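Local coordinates for protein nitroreductase (Bacteroides fragilis NCTC 9343, PDB 3EK3) that binds flavin mononucleotide and probably works as an NAD(P)H-dependent oxidoreductase of the nitroreductase family, at residues 61-66 and 147-152; 69-74 and 138-143; 115-120 and 163-168; 88-93 and 132-137. All blocks are in the same frame, centred on the assembly; numbering follows the deposited sequence.

Interaction 1: 61-66 and 147-152; sequences EELNER and RAYLTS
Segment 61-66 of helix 57-72 packs against 147-152 of helix 144-153, the two short pieces nearly antiparallel with axes 9.9 Å apart at closest approach and 154° between directions; the CA atoms of L63 and Y149 come nearest, 6.6 Å apart. Y149 spans the gap: its CG lies opposite the backbone N (chi1 -151°), which sends the ring across onto the backbone of the other helix, where the amide N of L63 lies 4.1 Å from Y149 CE1, over one face near the rim. At the far end Y149 OH donates to E62 OE1 at 2.6 Å, on the anti lone pair, with carboxylate and ring planes 88° apart. R66 CG approaches Y149 CD2 at 4.1 Å. On the inner side, L63 CD1 meets L150 CD2 at 4.2 Å, and both leucines rest on I99 of strand 96-102. The contact therefore grades from a leucine pair against the sheet to a short phenol-carboxylate bond at its partly exposed edge, where Y149 OH may help to hold the charge of the E62 carboxylate.

Interaction 2: 69-74 and 138-143; sequences GAFAKS and GTTCDD
Two first torsions bring the groups of this contact together: D143 holds CG opposite its backbone N (chi1 169°), aiming the carboxylate at A70, and K73 sets off with chi1 -62° and then runs fully extended to the same acid. The elements joined are the end of helix 57-72 and the loop leading from strand 130-134 into helix 144-153, where T140 to D143 form a type I beta turn and D143 is the N-cap. The two carboxylate oxygens divide the work. D143 OD1 caps the backbone N of V146, while OD2 takes K73 NZ on its syn lone pair at 2.6 Å in a salt bridge; K73 has a second acidic partner in E145. The cap probably helps to fix the carboxylate that the lysine meets. Next to the charged pair, A70 CB packs against both the D143 CG and T140 CG2 atoms, each at 3.7 Å. T140 turns its hydroxyl back to Q136 O, leaving the methyl for the helix. F71, whose ring also leans on the flavin-binding Q136, crosses T140 at about a right angle, and its CE1 lies 3.4 Å from T140 CG2, obliquely to the ring.

Interaction 3: 115-120 and 163-168; sequences CAIENM and GCVALG
I117 on helix 115-120 meets strand 163-168 first at G163, where its CD1 rests on the backbone, 3.8 Å from both G163 CA and G163 C. Helix and strand segments run almost parallel, 8° apart in direction and 9.2 Å between axes. C164 points its own side chain away, to the other face of the sheet. V165 then turns back and carries the apolar contact: with CG1 opposite the backbone N (chi1 179°), CG2 is the branch left to face the helix. That V165 methyl touches I117 CG2 at 3.7 Å, and the selenium in the extended chain of selenomethionine M120 at 4.1 Å. All these groups are buried. Helix 109-126 thus lies against one face of the antiparallel sheet, in which strand 160-168 runs between strands 96-102 and 130-134; I117 also touches V100 and W133 on those two neighbours, while M120 reaches I33 and L34 of helix 27-38.

Interaction 4: 88-93 and 132-137; sequences YCCYYH and CWINQL. With FMN (flavin mononucleotide), chain B.
Q136 runs past the 88-93 loop to the flavin. Its CB lies 4.1 Å from C90 CB; Q136 CG comes within 3.3 Å of Y88 OH, the Y88 ring standing 88° from the amide plane. A bend at chi2 (64°) then swings the amide toward the flavin. There Q136 OE1 lies 2.7 Å from a water O and packs against C90 CB, while Q136 NE2 donates to FMN O4 at 2.9 Å. The same FMN O4 takes the backbone N of N135, so two N-H groups grip one carbonyl.

This is the flavin pocket of the nitroreductase fold, built here from the end of strand 130-134 and a loop whose type I turn runs from C89 to Y92. The turn brings Y92 to the pyrimidine side, where Y92 OH donates to FMN O2 at 2.6 Å, and O2 lies at the edge of the phenol ring. The water links both segments to the cofactor: it accepts from FMN N3, and its two protons have three candidate acceptors in C90 O, Q136 OE1 and, the longest, Y92 OH. I134 CD1 touches both C90 O (3.4 Å) and Y92 CE2 (3.7 Å). W133 points the other way and lays its indole over the dimethylbenzene part of the flavin, its NE1 hydrogen-bonded to N135 OD1 at 2.9 Å with the donor above the carbonyl plane.

In the fold
Interaction 3 is the fully buried contact, wholly apolar, its centre about 5 Å from the chain centre; interactions 1 and 2, centred at about 15 and 17 Å, add a polar bond or salt bridge at a partly exposed edge. Both of these use helix 57-72, and they meet where R147 holds the 138-143 loop through C141 O and D142. Interaction 4 lies between these regions and differs in that its polar links run through the cofactor and a water, beside direct packing. N64 of helix 57-72 bonds the 88-93 loop at Y88 O and C90 N, F71 packs on Q136, and strand pairing of 130-134 with 160-168 joins interaction 4 to interaction 3. Interactions 2, 3 and 4 also touch the second subunit.

Interaction 1: 61-66 and 147-152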
loop_
_atom_site.group_PDB
_atom_site.type_symbol
_atom_site.label_atom_id
_atom_site.label_comp_id
_atom_site.label_asym_id
_atom_site.label_seq_id
_atom_site.Cartn_x
_atom_site.Cartn_y
_atom_site.Cartn_z
ATOM N N GLU A 61 1.004 17.313 -19.640
ATOM C CA GLU A 61 0.266 17.160 -20.870
ATOM C C GLU A 61 1.045 16.334 -21.885
ATOM O O GLU A 61 0.491 15.463 -22.539
ATOM C CB GLU A 61 -0.138 18.540 -21.407
ATOM C CG GLU A 61 -1.125 19.238 -20.470
ATOM C CD GLU A 61 -1.714 20.526 -21.032
ATOM O OE1 GLU A 61 -1.237 21.003 -22.100
ATOM O OE2 GLU A 61 -2.664 21.052 -20.384
ATOM N N GLU A 62 2.348 16.585 -22.014
ATOM C CA GLU A 62 3.180 15.808 -22.920
ATOM C C GLU A 62 3.234 14.313 -22.540
ATOM O O GLU A 62 3.190 13.434 -23.408
ATOM C CB GLU A 62 4.609 16.395 -22.977
ATOM C CG GLU A 62 4.689 17.735 -23.692
ATOM C CD GLU A 62 6.116 18.244 -23.898
ATOM O OE1 GLU A 62 7.028 17.847 -23.138
ATOM O OE2 GLU A 62 6.332 18.985 -24.892
ATOM N N LEU A 63 3.380 14.047 -21.254
ATOM C CA LEU A 63 3.406 12.679 -20.740
ATOM C C LEU A 63 2.078 11.971 -21.030
ATOM O O LEU A 63 2.048 10.837 -21.508
ATOM C CB LEU A 63 3.675 12.710 -19.247
ATOM C CG LEU A 63 3.639 11.380 -18.506
ATOM C CD1 LEU A 63 4.638 10.420 -19.110
ATOM C CD2 LEU A 63 3.921 11.580 -16.985
ATOM N N ASN A 64 0.979 12.676 -20.794
ATOM C CA ASN A 64 -0.341 12.142 -21.126
ATOM C C ASN A 64 -0.471 11.832 -22.616
ATOM O O ASN A 64 -1.021 10.788 -22.980
ATOM C CB ASN A 64 -1.440 13.086 -20.616
ATOM C CG ASN A 64 -2.836 12.529 -20.831
ATOM O OD1 ASN A 64 -3.231 11.566 -20.167
ATOM N ND2 ASN A 64 -3.569 13.110 -21.764
ATOM N N GLU A 65 0.079 12.686 -23.497
ATOM C CA GLU A 65 0.095 12.380 -24.933
ATOM C C GLU A 65 0.842 11.110 -25.249
ATOM O O GLU A 65 0.427 10.347 -26.116
ATOM C CB GLU A 65 0.731 13.514 -25.736
ATOM C CG GLU A 65 -0.179 14.671 -25.968
ATOM C CD GLU A 65 -1.520 14.249 -26.570
ATOM O OE1 GLU A 65 -1.548 13.644 -27.664
ATOM O OE2 GLU A 65 -2.533 14.522 -25.926
ATOM N N ARG A 66 1.962 10.875 -24.573
ATOM C CA ARG A 66 2.760 9.666 -24.781
ATOM C C ARG A 66 1.991 8.434 -24.304
ATOM O O ARG A 66 1.995 7.390 -24.946
ATOM C CB ARG A 66 4.104 9.766 -24.031
ATOM C CG ARG A 66 4.986 10.971 -24.412
ATOM C CD ARG A 66 5.092 11.123 -25.919
ATOM N NE ARG A 66 6.025 12.178 -26.324
ATOM C CZ ARG A 66 5.765 13.488 -26.343
ATOM N NH1 ARG A 66 4.599 13.982 -25.944
ATOM N NH2 ARG A 66 6.703 14.322 -26.769
ATOM N N ARG A 147 8.687 5.736 -22.122
ATOM C CA ARG A 147 9.914 5.531 -21.334
ATOM C C ARG A 147 10.922 6.664 -21.535
ATOM O O ARG A 147 11.542 7.142 -20.582
ATOM C CB ARG A 147 10.543 4.163 -21.666
ATOM C CG ARG A 147 11.876 3.889 -20.893
ATOM C CD ARG A 147 11.803 4.099 -19.401
ATOM N NE ARG A 147 10.898 3.133 -18.768
ATOM C CZ ARG A 147 10.946 2.767 -17.492
ATOM N NH1 ARG A 147 11.822 3.294 -16.677
ATOM N NH2 ARG A 147 10.098 1.841 -17.046
ATOM N N ALA A 148 11.106 7.082 -22.783
ATOM C CA ALA A 148 11.990 8.200 -23.044
ATOM C C ALA A 148 11.569 9.432 -22.251
ATOM O O ALA A 148 12.417 10.156 -21.711
ATOM C CB ALA A 148 12.058 8.489 -24.563
ATOM N N TYR A 149 10.255 9.666 -22.163
ATOM C CA TYR A 149 9.705 10.799 -21.408
ATOM C C TYR A 149 9.987 10.654 -19.916
ATOM O O TYR A 149 10.474 11.581 -19.280
ATOM C CB TYR A 149 8.190 11.006 -21.691
ATOM C CG TYR A 149 7.831 12.451 -21.537
ATOM C CD1 TYR A 149 7.586 12.976 -20.268
ATOM C CD2 TYR A 149 7.866 13.333 -22.629
ATOM C CE1 TYR A 149 7.334 14.312 -20.083
ATOM C CE2 TYR A 149 7.616 14.716 -22.456
ATOM C CZ TYR A 149 7.372 15.195 -21.182
ATOM O OH TYR A 149 7.141 16.527 -20.941
ATOM N N LEU A 150 9.727 9.467 -19.372
ATOM C CA LEU A 150 9.971 9.189 -17.950
ATOM C C LEU A 150 11.444 9.418 -17.588
ATOM O O LEU A 150 11.770 10.053 -16.582
ATOM C CB LEU A 150 9.567 7.752 -17.619
ATOM C CG LEU A 150 8.068 7.441 -17.737
ATOM C CD1 LEU A 150 7.846 5.957 -17.457
ATOM C CD2 LEU A 150 7.271 8.276 -16.713
ATOM N N THR A 151 12.322 8.904 -18.417
ATOM C CA THR A 151 13.775 9.109 -18.232
ATOM C C THR A 151 14.157 10.584 -18.177
ATOM O O THR A 151 14.918 11.008 -17.300
ATOM C CB THR A 151 14.531 8.406 -19.325
ATOM O OG1 THR A 151 14.250 6.999 -19.257
ATOM C CG2 THR A 151 16.058 8.672 -19.215
ATOM N N SER A 152 13.548 11.374 -19.064
ATOM C CA SER A 152 13.838 12.806 -19.145
ATOM C C SER A 152 13.346 13.501 -17.878
ATOM O O SER A 152 13.922 14.482 -17.451
ATOM C CB SER A 152 13.196 13.444 -20.384
ATOM O OG SER A 152 11.841 13.792 -20.141
#

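Interaction 2: 69-74 and 138-143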
loop_
_atom_site.group_PDB
_atom_site.type_symbol
_atom_site.label_atom_id
_atom_site.label_comp_id
_atom_site.label_asym_id
_atom_site.label_seq_id
_atom_site.Cartn_x
_atom_site.Cartn_y
_atom_site.Cartn_z
ATOM N N GLY A 69 -0.477 7.746 -26.779
ATOM C CA GLY A 69 0.185 7.107 -27.909
ATOM C C GLY A 69 0.401 5.610 -27.738
ATOM O O GLY A 69 0.251 4.837 -28.730
ATOM N N ALA A 70 0.769 5.207 -26.518
ATOM C CA ALA A 70 0.925 3.791 -26.155
ATOM C C ALA A 70 -0.427 3.076 -26.253
ATOM O O ALA A 70 -0.564 2.035 -26.895
ATOM C CB ALA A 70 1.512 3.661 -24.732
ATOM N N PHE A 71 -1.439 3.665 -25.627
ATOM C CA PHE A 71 -2.814 3.140 -25.725
ATOM C C PHE A 71 -3.328 3.022 -27.157
ATOM O O PHE A 71 -4.043 2.059 -27.477
ATOM C CB PHE A 71 -3.778 3.999 -24.895
ATOM C CG PHE A 71 -3.642 3.859 -23.429
ATOM C CD1 PHE A 71 -3.086 2.737 -22.832
ATOM C CD2 PHE A 71 -4.129 4.856 -22.595
ATOM C CE1 PHE A 71 -2.995 2.639 -21.447
ATOM C CE2 PHE A 71 -4.046 4.752 -21.231
ATOM C CZ PHE A 71 -3.482 3.648 -20.649
ATOM N N ALA A 72 -2.991 3.979 -28.027
ATOM C CA ALA A 72 -3.418 3.915 -29.426
ATOM C C ALA A 72 -2.901 2.637 -30.100
ATOM O O ALA A 72 -3.513 2.134 -31.036
ATOM C CB ALA A 72 -2.970 5.175 -30.213
ATOM N N LYS A 73 -1.778 2.115 -29.612
ATOM C CA LYS A 73 -1.192 0.870 -30.125
ATOM C C LYS A 73 -1.899 -0.395 -29.627
ATOM O O LYS A 73 -1.669 -1.481 -30.157
ATOM C CB LYS A 73 0.288 0.779 -29.732
ATOM C CG LYS A 73 1.161 1.875 -30.296
ATOM C CD LYS A 73 2.543 1.848 -29.695
ATOM C CE LYS A 73 3.331 3.079 -30.095
ATOM N NZ LYS A 73 4.613 3.223 -29.371
ATOM N N SER A 74 -2.744 -0.268 -28.611
ATOM C CA SER A 74 -3.381 -1.434 -27.989
ATOM C C SER A 74 -4.504 -2.034 -28.828
ATOM O O SER A 74 -4.957 -1.419 -29.799
ATOM C CB SER A 74 -3.953 -1.053 -26.631
ATOM O OG SER A 74 -4.634 -2.147 -26.050
ATOM N N GLY A 138 1.519 1.965 -15.292
ATOM C CA GLY A 138 1.937 0.577 -15.031
ATOM C C GLY A 138 2.152 -0.250 -16.271
ATOM O O GLY A 138 3.151 -0.975 -16.371
ATOM N N THR A 139 1.215 -0.198 -17.207
ATOM C CA THR A 139 1.304 -1.040 -18.414
ATOM C C THR A 139 1.914 -0.293 -19.599
ATOM O O THR A 139 2.201 -0.912 -20.657
ATOM C CB THR A 139 -0.057 -1.542 -18.843
ATOM O OG1 THR A 139 -0.894 -0.419 -19.078
ATOM C CG2 THR A 139 -0.658 -2.446 -17.778
ATOM N N THR A 140 2.172 0.991 -19.430
ATOM C CA THR A 140 2.713 1.814 -20.514
ATOM C C THR A 140 4.156 2.308 -20.305
ATOM O O THR A 140 4.758 2.836 -21.248
ATOM C CB THR A 140 1.818 3.064 -20.816
ATOM O OG1 THR A 140 1.780 3.945 -19.671
ATOM C CG2 THR A 140 0.424 2.657 -21.292
ATOM N N CYS A 141 4.696 2.177 -19.089
ATOM C CA CYS A 141 6.018 2.728 -18.785
ATOM C C CYS A 141 7.181 2.187 -19.633
ATOM O O CYS A 141 8.206 2.845 -19.730
ATOM C CB CYS A 141 6.342 2.623 -17.286
ATOM S SG CYS A 141 6.498 0.925 -16.639
ATOM N N ASP A 142 7.020 1.016 -20.240
ATOM C CA ASP A 142 8.040 0.476 -21.119
ATOM C C ASP A 142 7.760 0.729 -22.588
ATOM O O ASP A 142 8.550 0.320 -23.449
ATOM C CB ASP A 142 8.245 -1.015 -20.851
ATOM C CG ASP A 142 8.983 -1.276 -19.528
ATOM O OD1 ASP A 142 9.698 -0.367 -19.042
ATOM O OD2 ASP A 142 8.854 -2.383 -18.981
ATOM N N ASP A 143 6.677 1.428 -22.917
ATOM C CA ASP A 143 6.522 1.898 -24.295
ATOM C C ASP A 143 7.697 2.842 -24.572
ATOM O O ASP A 143 8.046 3.673 -23.747
ATOM C CB ASP A 143 5.174 2.610 -24.490
ATOM C CG ASP A 143 5.076 3.333 -25.816
ATOM O OD1 ASP A 143 5.517 4.488 -25.917
ATOM O OD2 ASP A 143 4.541 2.735 -26.775
#

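Interaction 3: 115-120 and 163-168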
loop_
_atom_site.group_PDB
_atom_site.type_symbol
_atom_site.label_atom_id
_atom_site.label_comp_id
_atom_site.label_asym_id
_atom_site.label_seq_id
_atom_site.Cartn_x
_atom_site.Cartn_y
_atom_site.Cartn_z
ATOM N N CYS A 115 2.323 1.209 -0.342
ATOM C CA CYS A 115 2.408 1.751 1.037
ATOM C C CYS A 115 2.758 3.233 1.040
ATOM O O CYS A 115 2.171 4.027 1.780
ATOM C CB CYS A 115 3.398 0.976 1.884
ATOM S SG CYS A 115 2.880 -0.697 2.320
ATOM N N ALA A 116 3.745 3.596 0.243
ATOM C CA ALA A 116 4.186 4.982 0.075
ATOM C C ALA A 116 3.010 5.831 -0.424
ATOM O O ALA A 116 2.721 6.921 0.092
ATOM C CB ALA A 116 5.389 5.038 -0.928
ATOM N N ILE A 117 2.315 5.309 -1.422
ATOM C CA ILE A 117 1.216 6.013 -2.057
ATOM C C ILE A 117 0.107 6.256 -1.035
ATOM O O ILE A 117 -0.401 7.388 -0.923
ATOM C CB ILE A 117 0.702 5.276 -3.289
ATOM C CG1 ILE A 117 1.701 5.451 -4.439
ATOM C CG2 ILE A 117 -0.674 5.821 -3.707
ATOM C CD1 ILE A 117 1.480 4.512 -5.605
ATOM N N GLU A 118 -0.259 5.225 -0.268
ATOM C CA GLU A 118 -1.302 5.378 0.740
ATOM C C GLU A 118 -0.928 6.444 1.762
ATOM O O GLU A 118 -1.774 7.268 2.085
ATOM C CB GLU A 118 -1.661 4.044 1.383
ATOM C CG GLU A 118 -2.869 4.022 2.327
ATOM C CD GLU A 118 -4.180 4.437 1.671
ATOM O OE1 GLU A 118 -4.227 4.473 0.455
ATOM O OE2 GLU A 118 -5.182 4.765 2.367
ATOM N N ASN A 119 0.314 6.463 2.224
ATOM C CA ASN A 119 0.773 7.559 3.104
ATOM C C ASN A 119 0.552 8.953 2.492
ATOM O O ASN A 119 0.110 9.881 3.156
ATOM C CB ASN A 119 2.265 7.366 3.465
ATOM C CG ASN A 119 2.465 6.361 4.569
ATOM O OD1 ASN A 119 1.497 5.741 5.045
ATOM N ND2 ASN A 119 3.726 6.200 5.009
HETATM N N MSE A 120 0.911 9.091 1.229
HETATM C CA MSE A 120 0.785 10.348 0.507
HETATM C C MSE A 120 -0.670 10.801 0.421
HETATM O O MSE A 120 -0.968 11.973 0.695
HETATM C CB MSE A 120 1.375 10.188 -0.897
HETATM C CG MSE A 120 2.861 10.124 -0.897
HETATM SE SE MSE A 120 3.535 10.344 -2.742
HETATM C CE MSE A 120 5.318 9.635 -2.453
ATOM N N GLY A 163 2.628 3.028 -9.378
ATOM C CA GLY A 163 1.441 3.875 -9.310
ATOM C C GLY A 163 1.799 5.345 -9.301
ATOM O O GLY A 163 2.968 5.696 -9.107
ATOM N N CYS A 164 0.814 6.188 -9.590
ATOM C CA CYS A 164 1.026 7.627 -9.509
ATOM C C CYS A 164 -0.048 8.269 -8.612
ATOM O O CYS A 164 -1.153 7.742 -8.443
ATOM C CB CYS A 164 1.039 8.280 -10.895
ATOM S SG CYS A 164 2.254 7.650 -12.041
ATOM N N VAL A 165 0.313 9.408 -8.049
ATOM C CA VAL A 165 -0.558 10.189 -7.208
ATOM C C VAL A 165 -0.839 11.551 -7.808
ATOM O O VAL A 165 0.061 12.390 -7.864
ATOM C CB VAL A 165 0.130 10.379 -5.854
ATOM C CG1 VAL A 165 -0.696 11.227 -4.853
ATOM C CG2 VAL A 165 0.523 9.001 -5.213
ATOM N N ALA A 166 -2.099 11.790 -8.204
ATOM C CA ALA A 166 -2.538 13.112 -8.581
ATOM C C ALA A 166 -2.730 13.888 -7.313
ATOM O O ALA A 166 -3.251 13.340 -6.330
ATOM C CB ALA A 166 -3.880 13.070 -9.375
ATOM N N LEU A 167 -2.322 15.151 -7.328
ATOM C CA LEU A 167 -2.526 16.016 -6.180
ATOM C C LEU A 167 -3.009 17.392 -6.603
ATOM O O LEU A 167 -2.554 17.949 -7.604
ATOM C CB LEU A 167 -1.222 16.198 -5.384
ATOM C CG LEU A 167 -0.557 15.006 -4.707
ATOM C CD1 LEU A 167 0.848 15.414 -4.296
ATOM C CD2 LEU A 167 -1.365 14.477 -3.504
ATOM N N GLY A 168 -3.885 17.972 -5.786
ATOM C CA GLY A 168 -4.456 19.292 -6.062
ATOM C C GLY A 168 -5.581 19.628 -5.119
ATOM O O GLY A 168 -5.838 18.912 -4.156
#

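Interaction 4: 88-93 and 132-137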
loop_
_atom_site.group_PDB
_atom_site.type_symbol
_atom_site.label_atom_id
_atom_site.label_comp_id
_atom_site.label_asym_id
_atom_site.label_seq_id
_atom_site.Cartn_x
_atom_site.Cartn_y
_atom_site.Cartn_z
ATOM N N TYR A 88 -9.212 12.883 -23.278
ATOM C CA TYR A 88 -8.764 12.012 -22.206
ATOM C C TYR A 88 -7.502 12.527 -21.533
ATOM O O TYR A 88 -6.520 12.845 -22.229
ATOM C CB TYR A 88 -8.475 10.622 -22.763
ATOM C CG TYR A 88 -7.969 9.702 -21.690
ATOM C CD1 TYR A 88 -8.822 9.215 -20.703
ATOM C CD2 TYR A 88 -6.634 9.340 -21.644
ATOM C CE1 TYR A 88 -8.339 8.364 -19.709
ATOM C CE2 TYR A 88 -6.152 8.488 -20.674
ATOM C CZ TYR A 88 -7.003 8.010 -19.711
ATOM O OH TYR A 88 -6.508 7.165 -18.747
ATOM N N CYS A 89 -7.557 12.653 -20.209
ATOM C CA CYS A 89 -6.414 13.026 -19.385
ATOM C C CYS A 89 -6.396 12.101 -18.184
ATOM O O CYS A 89 -7.268 12.177 -17.321
ATOM C CB CYS A 89 -6.520 14.469 -18.915
ATOM S SG CYS A 89 -5.152 14.983 -17.936
ATOM N N CYS A 90 -5.413 11.204 -18.137
ATOM C CA CYS A 90 -5.373 10.194 -17.100
ATOM C C CYS A 90 -5.259 10.788 -15.706
ATOM O O CYS A 90 -5.725 10.171 -14.758
ATOM C CB CYS A 90 -4.265 9.165 -17.350
ATOM S SG CYS A 90 -2.560 9.782 -17.237
ATOM N N TYR A 91 -4.689 11.983 -15.573
ATOM C CA TYR A 91 -4.497 12.586 -14.246
ATOM C C TYR A 91 -5.502 13.691 -13.940
ATOM O O TYR A 91 -5.367 14.435 -12.966
ATOM C CB TYR A 91 -3.038 13.084 -14.041
ATOM C CG TYR A 91 -2.646 14.159 -15.010
ATOM C CD1 TYR A 91 -2.190 13.838 -16.265
ATOM C CD2 TYR A 91 -2.806 15.489 -14.712
ATOM C CE1 TYR A 91 -1.892 14.797 -17.182
ATOM C CE2 TYR A 91 -2.503 16.460 -15.622
ATOM C CZ TYR A 91 -2.041 16.110 -16.870
ATOM O OH TYR A 91 -1.744 17.059 -17.842
ATOM N N TYR A 92 -6.554 13.782 -14.749
ATOM C CA TYR A 92 -7.672 14.680 -14.469
ATOM C C TYR A 92 -7.302 16.160 -14.324
ATOM O O TYR A 92 -7.970 16.883 -13.618
ATOM C CB TYR A 92 -8.436 14.201 -13.223
ATOM C CG TYR A 92 -8.814 12.740 -13.315
ATOM C CD1 TYR A 92 -9.705 12.300 -14.265
ATOM C CD2 TYR A 92 -8.274 11.819 -12.450
ATOM C CE1 TYR A 92 -10.072 10.945 -14.364
ATOM C CE2 TYR A 92 -8.605 10.470 -12.530
ATOM C CZ TYR A 92 -9.497 10.035 -13.493
ATOM O OH TYR A 92 -9.840 8.692 -13.565
ATOM N N HIS A 93 -6.252 16.597 -15.006
ATOM C CA HIS A 93 -5.788 17.973 -14.962
ATOM C C HIS A 93 -5.416 18.442 -13.566
ATOM O O HIS A 93 -5.392 19.654 -13.285
ATOM C CB HIS A 93 -6.804 18.890 -15.641
ATOM C CG HIS A 93 -7.034 18.539 -17.071
ATOM N ND1 HIS A 93 -6.076 18.744 -18.038
ATOM C CD2 HIS A 93 -8.085 17.953 -17.692
ATOM C CE1 HIS A 93 -6.537 18.323 -19.201
ATOM N NE2 HIS A 93 -7.752 17.839 -19.018
ATOM N N CYS A 132 -5.724 11.238 -6.041
ATOM C CA CYS A 132 -6.221 10.033 -6.715
ATOM C C CYS A 132 -5.075 9.158 -7.187
ATOM O O CYS A 132 -4.063 9.681 -7.652
ATOM C CB CYS A 132 -7.078 10.434 -7.923
ATOM S SG CYS A 132 -8.130 9.157 -8.661
ATOM N N TRP A 133 -5.256 7.832 -7.117
ATOM C CA TRP A 133 -4.361 6.879 -7.749
ATOM C C TRP A 133 -4.547 7.012 -9.244
ATOM O O TRP A 133 -5.653 6.891 -9.741
ATOM C CB TRP A 133 -4.710 5.433 -7.338
ATOM C CG TRP A 133 -3.685 4.433 -7.731
ATOM C CD1 TRP A 133 -3.345 4.050 -8.992
ATOM C CD2 TRP A 133 -2.884 3.640 -6.844
ATOM N NE1 TRP A 133 -2.363 3.103 -8.948
ATOM C CE2 TRP A 133 -2.066 2.814 -7.639
ATOM C CE3 TRP A 133 -2.797 3.540 -5.451
ATOM C CZ2 TRP A 133 -1.142 1.938 -7.086
ATOM C CZ3 TRP A 133 -1.897 2.668 -4.899
ATOM C CH2 TRP A 133 -1.089 1.848 -5.719
ATOM N N ILE A 134 -3.452 7.226 -9.958
ATOM C CA ILE A 134 -3.420 7.205 -11.408
ATOM C C ILE A 134 -2.563 6.003 -11.835
ATOM O O ILE A 134 -1.359 5.988 -11.571
ATOM C CB ILE A 134 -2.846 8.547 -11.942
ATOM C CG1 ILE A 134 -3.548 9.748 -11.237
ATOM C CG2 ILE A 134 -2.953 8.605 -13.437
ATOM C CD1 ILE A 134 -5.089 9.785 -11.454
ATOM N N ASN A 135 -3.208 4.999 -12.451
ATOM C CA ASN A 135 -2.567 3.698 -12.751
ATOM C C ASN A 135 -2.054 3.533 -14.165
ATOM O O ASN A 135 -1.513 2.492 -14.485
ATOM C CB ASN A 135 -3.546 2.570 -12.425
ATOM C CG ASN A 135 -2.857 1.299 -11.918
ATOM O OD1 ASN A 135 -1.850 1.365 -11.208
ATOM N ND2 ASN A 135 -3.436 0.158 -12.236
ATOM N N GLN A 136 -2.193 4.542 -15.021
ATOM C CA GLN A 136 -1.991 4.327 -16.454
ATOM C C GLN A 136 -0.533 4.164 -16.867
ATOM O O GLN A 136 -0.270 3.690 -17.978
ATOM C CB GLN A 136 -2.669 5.422 -17.285
ATOM C CG GLN A 136 -4.157 5.265 -17.313
ATOM C CD GLN A 136 -4.786 5.423 -15.956
ATOM O OE1 GLN A 136 -4.563 6.429 -15.275
ATOM N NE2 GLN A 136 -5.620 4.439 -15.547
ATOM N N LEU A 137 0.416 4.484 -15.992
ATOM C CA LEU A 137 1.843 4.204 -16.340
ATOM C C LEU A 137 2.295 2.754 -16.032
ATOM O O LEU A 137 3.347 2.337 -16.471
ATOM C CB LEU A 137 2.766 5.224 -15.669
ATOM C CG LEU A 137 2.865 6.589 -16.372
ATOM C CD1 LEU A 137 3.590 7.638 -15.499
ATOM C CD2 LEU A 137 3.543 6.435 -17.725
HETATM N N1 FMN B . -8.714 5.781 -9.932
HETATM C C2 FMN B . -8.607 6.400 -11.156
HETATM O O2 FMN B . -9.332 7.359 -11.437
HETATM N N3 FMN B . -7.725 5.955 -12.118
HETATM C C4 FMN B . -6.943 4.881 -11.863
HETATM O O4 FMN B . -6.018 4.656 -12.661
HETATM C C4A FMN B . -7.033 4.256 -10.612
HETATM N N5 FMN B . -6.233 3.180 -10.329
HETATM C C5A FMN B . -6.269 2.557 -9.097
HETATM C C6 FMN B . -5.408 1.490 -8.841
HETATM C C7 FMN B . -5.396 0.866 -7.595
HETATM C C7M FMN B . -4.318 -0.159 -7.244
HETATM C C8 FMN B . -6.239 1.356 -6.589
HETATM C C8M FMN B . -5.920 1.031 -5.149
HETATM C C9 FMN B . -7.097 2.429 -6.851
HETATM C C9A FMN B . -7.120 3.044 -8.099
HETATM N N10 FMN B . -7.982 4.114 -8.397
HETATM C C10 FMN B . -7.902 4.735 -9.622
HETATM C "C1'" FMN B . -8.911 4.678 -7.350
HETATM C "C2'" FMN B . -10.079 3.718 -7.099
HETATM O "O2'" FMN B . -11.001 3.782 -8.173
HETATM C "C3'" FMN B . -10.772 4.163 -5.823
HETATM O "O3'" FMN B . -9.900 3.905 -4.745
HETATM C "C4'" FMN B . -12.084 3.396 -5.562
HETATM O "O4'" FMN B . -13.061 3.741 -6.534
HETATM C "C5'" FMN B . -12.626 3.702 -4.168
HETATM O "O5'" FMN B . -12.944 5.083 -4.057
HETATM P P FMN B . -12.296 6.031 -2.912
HETATM O O1P FMN B . -12.477 5.352 -1.611
HETATM O O2P FMN B . -12.921 7.432 -3.043
HETATM O O3P FMN B . -10.804 6.083 -3.127
HETATM O O HOH W 1 -6.787 7.611 -14.192
#